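Cell division control protein 45 cdc45 putative (Entamoeba histolytica, PDB 6CC2) probably acts in eukaryotic DNA replication as the Cdc45 component of the replicative CMG helicase, alongside the MCM and GINS proteins. Local coordinates at residues A[58-61]-A[62-65]; A[377-380]-A[381-384]. All coordinates share one frame; numbering follows the deposited sequence. Where two conformers were deposited one is given.

Contact 1: A[58-61]-A[62-65]; sequences VNNY and ETLS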
ATOM      1  N   VAL A  58      -7.280  12.431  -1.494  1.00 18.68           N
ATOM      2  CA  VAL A  58      -6.339  13.191  -2.322  1.00 20.28           C
ATOM      3  C   VAL A  58      -5.320  12.242  -2.925  1.00 21.34           C
ATOM      4  O   VAL A  58      -4.791  11.367  -2.232  1.00 20.82           O
ATOM      5  CB  VAL A  58      -5.620  14.300  -1.524  1.00 24.26           C
ATOM      6  CG1 VAL A  58      -6.623  15.385  -1.136  1.00 26.96           C
ATOM      7  CG2 VAL A  58      -4.903  13.721  -0.287  1.00 25.84           C
ATOM      8  N   ASN A  59      -5.029  12.462  -4.210  0.51 23.19           N
ATOM      9  CA  ASN A  59      -4.091  11.647  -4.968  0.51 24.80           C
ATOM     10  C   ASN A  59      -2.734  12.316  -5.179  0.51 23.69           C
ATOM     11  O   ASN A  59      -1.795  11.633  -5.596  0.51 23.19           O
ATOM     12  CB  ASN A  59      -4.706  11.292  -6.337  0.51 28.70           C
ATOM     13  CG  ASN A  59      -5.162  12.522  -7.133  0.51 29.21           C
ATOM     14  OD1 ASN A  59      -5.704  13.495  -6.582  0.51 26.29           O
ATOM     15  ND2 ASN A  59      -4.972  12.469  -8.451  0.51 35.31           N
ATOM     16  N   ASN A  60      -2.622  13.618  -4.917  1.00 21.63           N
ATOM     17  CA  ASN A  60      -1.369  14.355  -5.062  1.00 18.73           C
ATOM     18  C   ASN A  60      -1.520  15.678  -4.324  1.00 19.87           C
ATOM     19  O   ASN A  60      -2.606  16.022  -3.843  1.00 21.40           O
ATOM     20  CB  ASN A  60      -1.007  14.546  -6.535  1.00 19.87           C
ATOM     21  CG  ASN A  60      -2.096  15.250  -7.311  1.00 25.97           C
ATOM     22  OD1 ASN A  60      -2.508  16.378  -6.961  1.00 28.97           O
ATOM     23  ND2 ASN A  60      -2.568  14.612  -8.395  1.00 28.43           N
ATOM     24  N   TYR A  61      -0.421  16.439  -4.249  1.00 21.70           N
ATOM     25  CA  TYR A  61      -0.469  17.678  -3.486  1.00 24.85           C
ATOM     26  C   TYR A  61      -1.174  18.804  -4.223  1.00 27.04           C
ATOM     27  O   TYR A  61      -1.644  19.762  -3.577  1.00 28.94           O
ATOM     28  CB  TYR A  61       0.937  18.115  -3.078  1.00 24.51           C
ATOM     29  CG  TYR A  61       1.511  17.266  -1.982  1.00 23.69           C
ATOM     30  CD1 TYR A  61       0.903  17.203  -0.742  1.00 23.69           C
ATOM     31  CD2 TYR A  61       2.659  16.528  -2.177  1.00 23.73           C
ATOM     32  CE1 TYR A  61       1.410  16.424   0.269  1.00 24.57           C
ATOM     33  CE2 TYR A  61       3.192  15.743  -1.170  1.00 22.07           C
ATOM     34  CZ  TYR A  61       2.562  15.700   0.067  1.00 23.77           C
ATOM     35  OH  TYR A  61       3.049  14.905   1.071  1.00 25.52           O
ATOM     36  N   GLU A  62      -1.264  18.729  -5.551  1.00 28.43           N
ATOM     37  CA  GLU A  62      -2.029  19.719  -6.289  1.00 32.40           C
ATOM     38  C   GLU A  62      -3.498  19.656  -5.900  1.00 28.62           C
ATOM     39  O   GLU A  62      -4.146  20.695  -5.704  1.00 27.23           O
ATOM     40  CB  GLU A  62      -1.865  19.502  -7.794  1.00 45.00           C
ATOM     41  CG  GLU A  62      -0.428  19.488  -8.277  1.00 68.91           C
ATOM     42  CD  GLU A  62      -0.333  19.361  -9.788  1.00 92.08           C
ATOM     43  OE1 GLU A  62      -1.267  19.816 -10.486  1.00 99.34           O
ATOM     44  OE2 GLU A  62       0.672  18.802 -10.276  1.00 99.78           O
ATOM     45  N   THR A  63      -4.054  18.443  -5.833  1.00 28.81           N
ATOM     46  CA  THR A  63      -5.444  18.270  -5.427  1.00 28.88           C
ATOM     47  C   THR A  63      -5.651  18.736  -3.989  1.00 27.36           C
ATOM     48  O   THR A  63      -6.600  19.488  -3.690  1.00 27.82           O
ATOM     49  CB  THR A  63      -5.851  16.803  -5.573  1.00 29.58           C
ATOM     50  OG1 THR A  63      -5.805  16.448  -6.958  1.00 30.68           O
ATOM     51  CG2 THR A  63      -7.262  16.568  -5.034  1.00 32.41           C
ATOM     52  N   LEU A  64      -4.764  18.303  -3.093  1.00 25.66           N
ATOM     53  CA  LEU A  64      -4.831  18.745  -1.706  1.00 24.70           C
ATOM     54  C   LEU A  64      -4.891  20.267  -1.638  1.00 26.04           C
ATOM     55  O   LEU A  64      -5.761  20.835  -0.971  1.00 26.56           O
ATOM     56  CB  LEU A  64      -3.628  18.193  -0.930  1.00 25.65           C
ATOM     57  CG  LEU A  64      -3.657  18.466   0.582  1.00 28.92           C
ATOM     58  CD1 LEU A  64      -2.894  17.393   1.355  1.00 31.30           C
ATOM     59  CD2 LEU A  64      -3.083  19.826   0.916  1.00 27.75           C
ATOM     60  N   SER A  65      -3.987  20.941  -2.348  1.00 27.45           N
ATOM     61  CA  SER A  65      -3.927  22.399  -2.292  1.00 29.61           C
ATOM     62  C   SER A  65      -5.199  23.027  -2.850  1.00 29.07           C
ATOM     63  O   SER A  65      -5.712  24.004  -2.293  1.00 29.57           O
ATOM     64  CB  SER A  65      -2.702  22.891  -3.061  1.00 37.45           C
ATOM     65  OG  SER A  65      -2.604  24.305  -2.972  1.00 50.03           O
TER

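Contact 2: A[377-380]-A[381-384]; sequences QFWE and GFKL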
ATOM      1  N   GLN A 377     -12.968   5.204  -4.847  1.00 19.87           N
ATOM      2  CA  GLN A 377     -12.449   3.945  -4.322  1.00 20.50           C
ATOM      3  C   GLN A 377     -12.108   4.065  -2.838  1.00 20.12           C
ATOM      4  O   GLN A 377     -12.147   3.073  -2.120  1.00 19.69           O
ATOM      5  CB  GLN A 377     -11.212   3.480  -5.101  1.00 20.96           C
ATOM      6  CG  GLN A 377     -11.530   3.027  -6.539  1.00 23.73           C
ATOM      7  CD  GLN A 377     -12.692   2.072  -6.613  1.00 27.45           C
ATOM      8  OE1 GLN A 377     -12.578   0.893  -6.261  1.00 31.27           O
ATOM      9  NE2 GLN A 377     -13.829   2.573  -7.050  1.00 24.70           N
ATOM     10  N   PHE A 378     -11.801   5.272  -2.354  1.00 18.85           N
ATOM     11  CA  PHE A 378     -11.640   5.444  -0.910  1.00 17.85           C
ATOM     12  C   PHE A 378     -12.847   4.893  -0.144  1.00 19.32           C
ATOM     13  O   PHE A 378     -12.684   4.172   0.850  1.00 19.02           O
ATOM     14  CB  PHE A 378     -11.439   6.907  -0.547  1.00 19.58           C
ATOM     15  CG  PHE A 378     -11.659   7.175   0.911  1.00 20.44           C
ATOM     16  CD1 PHE A 378     -10.630   6.943   1.813  1.00 19.47           C
ATOM     17  CD2 PHE A 378     -12.883   7.625   1.377  1.00 20.97           C
ATOM     18  CE1 PHE A 378     -10.842   7.145   3.178  1.00 19.19           C
ATOM     19  CE2 PHE A 378     -13.095   7.832   2.707  1.00 18.62           C
ATOM     20  CZ  PHE A 378     -12.084   7.604   3.617  1.00 18.98           C
ATOM     21  N   TRP A 379     -14.060   5.219  -0.601  1.00 19.77           N
ATOM     22  CA  TRP A 379     -15.262   4.801   0.114  1.00 20.68           C
ATOM     23  C   TRP A 379     -15.516   3.313  -0.020  1.00 21.33           C
ATOM     24  O   TRP A 379     -16.024   2.686   0.911  1.00 22.17           O
ATOM     25  CB  TRP A 379     -16.466   5.621  -0.373  1.00 21.87           C
ATOM     26  CG  TRP A 379     -16.407   7.004   0.163  1.00 24.20           C
ATOM     27  CD1 TRP A 379     -16.176   8.149  -0.534  1.00 27.05           C
ATOM     28  CD2 TRP A 379     -16.539   7.392   1.534  1.00 25.11           C
ATOM     29  NE1 TRP A 379     -16.165   9.227   0.314  1.00 27.46           N
ATOM     30  CE2 TRP A 379     -16.394   8.791   1.592  1.00 26.88           C
ATOM     31  CE3 TRP A 379     -16.763   6.685   2.725  1.00 26.42           C
ATOM     32  CZ2 TRP A 379     -16.475   9.501   2.789  1.00 30.19           C
ATOM     33  CZ3 TRP A 379     -16.845   7.394   3.909  1.00 32.49           C
ATOM     34  CH2 TRP A 379     -16.705   8.782   3.932  1.00 29.93           C
ATOM     35  N   GLU A 380     -15.149   2.721  -1.158  1.00 20.27           N
ATOM     36  CA  GLU A 380     -15.227   1.275  -1.284  1.00 20.94           C
ATOM     37  C   GLU A 380     -14.284   0.590  -0.305  1.00 18.49           C
ATOM     38  O   GLU A 380     -14.630  -0.446   0.284  1.00 21.68           O
ATOM     39  CB  GLU A 380     -14.920   0.853  -2.717  1.00 24.68           C
ATOM     40  CG  GLU A 380     -15.912   1.374  -3.746  1.00 31.16           C
ATOM     41  CD  GLU A 380     -17.331   0.854  -3.507  1.00 49.16           C
ATOM     42  OE1 GLU A 380     -17.483  -0.306  -3.065  1.00 52.09           O
ATOM     43  OE2 GLU A 380     -18.293   1.610  -3.754  1.00 56.70           O
ATOM     44  N   GLY A 381     -13.061   1.118  -0.163  1.00 17.49           N
ATOM     45  CA  GLY A 381     -12.115   0.533   0.774  1.00 19.55           C
ATOM     46  C   GLY A 381     -12.568   0.698   2.214  1.00 21.50           C
ATOM     47  O   GLY A 381     -12.439  -0.219   3.023  1.00 20.86           O
ATOM     48  N   PHE A 382     -13.094   1.876   2.546  1.00 21.24           N
ATOM     49  CA  PHE A 382     -13.656   2.136   3.879  1.00 20.37           C
ATOM     50  C   PHE A 382     -14.793   1.177   4.197  1.00 20.19           C
ATOM     51  O   PHE A 382     -14.881   0.650   5.318  1.00 20.96           O
ATOM     52  CB  PHE A 382     -14.143   3.585   3.948  1.00 20.49           C
ATOM     53  CG  PHE A 382     -14.797   3.956   5.252  1.00 20.04           C
ATOM     54  CD1 PHE A 382     -16.165   3.811   5.418  1.00 22.86           C
ATOM     55  CD2 PHE A 382     -14.048   4.461   6.306  1.00 21.01           C
ATOM     56  CE1 PHE A 382     -16.782   4.137   6.617  1.00 27.93           C
ATOM     57  CE2 PHE A 382     -14.684   4.816   7.516  1.00 23.66           C
ATOM     58  CZ  PHE A 382     -16.027   4.643   7.659  1.00 27.68           C
ATOM     59  N   LYS A 383     -15.690   0.967   3.236  1.00 22.60           N
ATOM     60  CA  LYS A 383     -16.809   0.059   3.426  1.00 22.84           C
ATOM     61  C   LYS A 383     -16.324  -1.363   3.676  1.00 22.58           C
ATOM     62  O   LYS A 383     -16.830  -2.042   4.580  1.00 23.41           O
ATOM     63  CB  LYS A 383     -17.719   0.101   2.198  1.00 29.99           C
ATOM     64  CG  LYS A 383     -18.888  -0.861   2.214  1.00 55.74           C
ATOM     65  CD  LYS A 383     -19.599  -0.873   0.859  1.00 75.97           C
ATOM     66  CE  LYS A 383     -20.838  -1.754   0.874  1.00 84.76           C
ATOM     67  NZ  LYS A 383     -21.892  -1.215   1.780  1.00 86.81           N
ATOM     68  N   LEU A 384     -15.335  -1.828   2.909  1.00 21.87           N
ATOM     69  CA  LEU A 384     -14.818  -3.180   3.140  1.00 21.33           C
ATOM     70  C   LEU A 384     -14.117  -3.268   4.494  1.00 20.67           C
ATOM     71  O   LEU A 384     -14.342  -4.214   5.264  1.00 21.48           O
ATOM     72  CB  LEU A 384     -13.901  -3.621   2.005  1.00 19.46           C
ATOM     73  CG  LEU A 384     -13.328  -5.029   2.166  1.00 18.18           C
ATOM     74  CD1 LEU A 384     -14.435  -6.045   2.439  1.00 21.14           C
ATOM     75  CD2 LEU A 384     -12.493  -5.458   0.927  1.00 18.75           C
TER

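Contact 1: A[58-61]-A[62-65]
Asn60 turns its side chain back over the start of helix 61-71 and grips Thr63: a classical helix N-cap, placed just after strand 53-57. With CG between the backbone N and the carbonyl carbon (chi1 57°), the amide swings round to the first turn, and Asn60 OD1 accepts from Thr63 N, 2.8 Å away and nearly along the C=O axis. The amide's other end is fixed too, because Asn60 ND2 donates to Lys515 O.

In one of the two modelled conformers of Asn59, Thr63 has a second partner through its hydroxyl, Thr63 OG1 donating to Asn59 OD1 at 3.0 Å, with the two side chains crossing at about a right angle; this support is therefore conditional. Val58 CG1 packs against the first turn, 3.9 Å from Leu64 CA.

The Tyr61 ring meets Phe517 edge-to-face, and its OH is hydrogen-bonded to Ala86 N. Leu64 comes up at the edge of that ring, near its plane, with Leu64 CD1 4.3 Å from Tyr61 CD1. The cap residue also supplies the first carbonyl of the helix, Leu64 N donating to Asn60 O at 3.2 Å, and Ser65 N to Tyr61 O follows at 2.9 Å.

Contact 2: A[377-380]-A[381-384]
Residues 377-384 form two turns of regular alpha helix, each of Gly381, Phe382, Lys383 and Leu384 donating its N-H to the carbonyl four residues back, as in Phe382 N to Phe378 O at 2.9 Å. The main side-chain event is an edge-to-face (T-shaped) pair between Trp379 and Phe382. The two side chains run side by side and point the same way, but their planes stand at 73°, with the six-membered ring of Trp379 and the Phe382 ring centred 5.4 Å apart. The indole presents its edge: Trp379 CZ3 sits over one face of Phe382, offset toward the rim, and lies 3.9 Å from Phe382 CD1. Phe382 reaches this position with CG anti to its backbone N (chi1 177°), which lays the ring alongside the indole one turn earlier.

Phe378 joins from another direction, its CE2 3.5 Å above the indole plane of Trp379 and over its centre, so the indole has one aromatic neighbour at its edge and another over a face. On the exposed side, Glu380 OE1 and Lys383 NZ are 6.6 Å apart, too far for a salt bridge.

Phe378 and Phe382 both rest on Ile36 of helix 33-48, Phe378 and Trp379 also reach Ala55 of strand 53-57, and Leu384 packs against Ala360, Ile361 and Ile364 of helix 354-364.

Overall arrangement
Contact 1 comes first along the chain and contact 2 more than 300 residues later, yet their centres are about 19 Å apart and their nearest atoms about 7 Å apart, without touching. Strand 53-57, an outermost strand of the six-stranded parallel sheet, relates them: contact 1 is the turn that leaves it for helix 61-71, while helix 374-385 of contact 2 packs against it and against helix 33-48. Both contacts thus lie at the border between the parallel sheet and later parts of this single chain, contact 1 facing short strand 514-515 at the end of the mixed sheet and contact 2 bringing in helix 374-385.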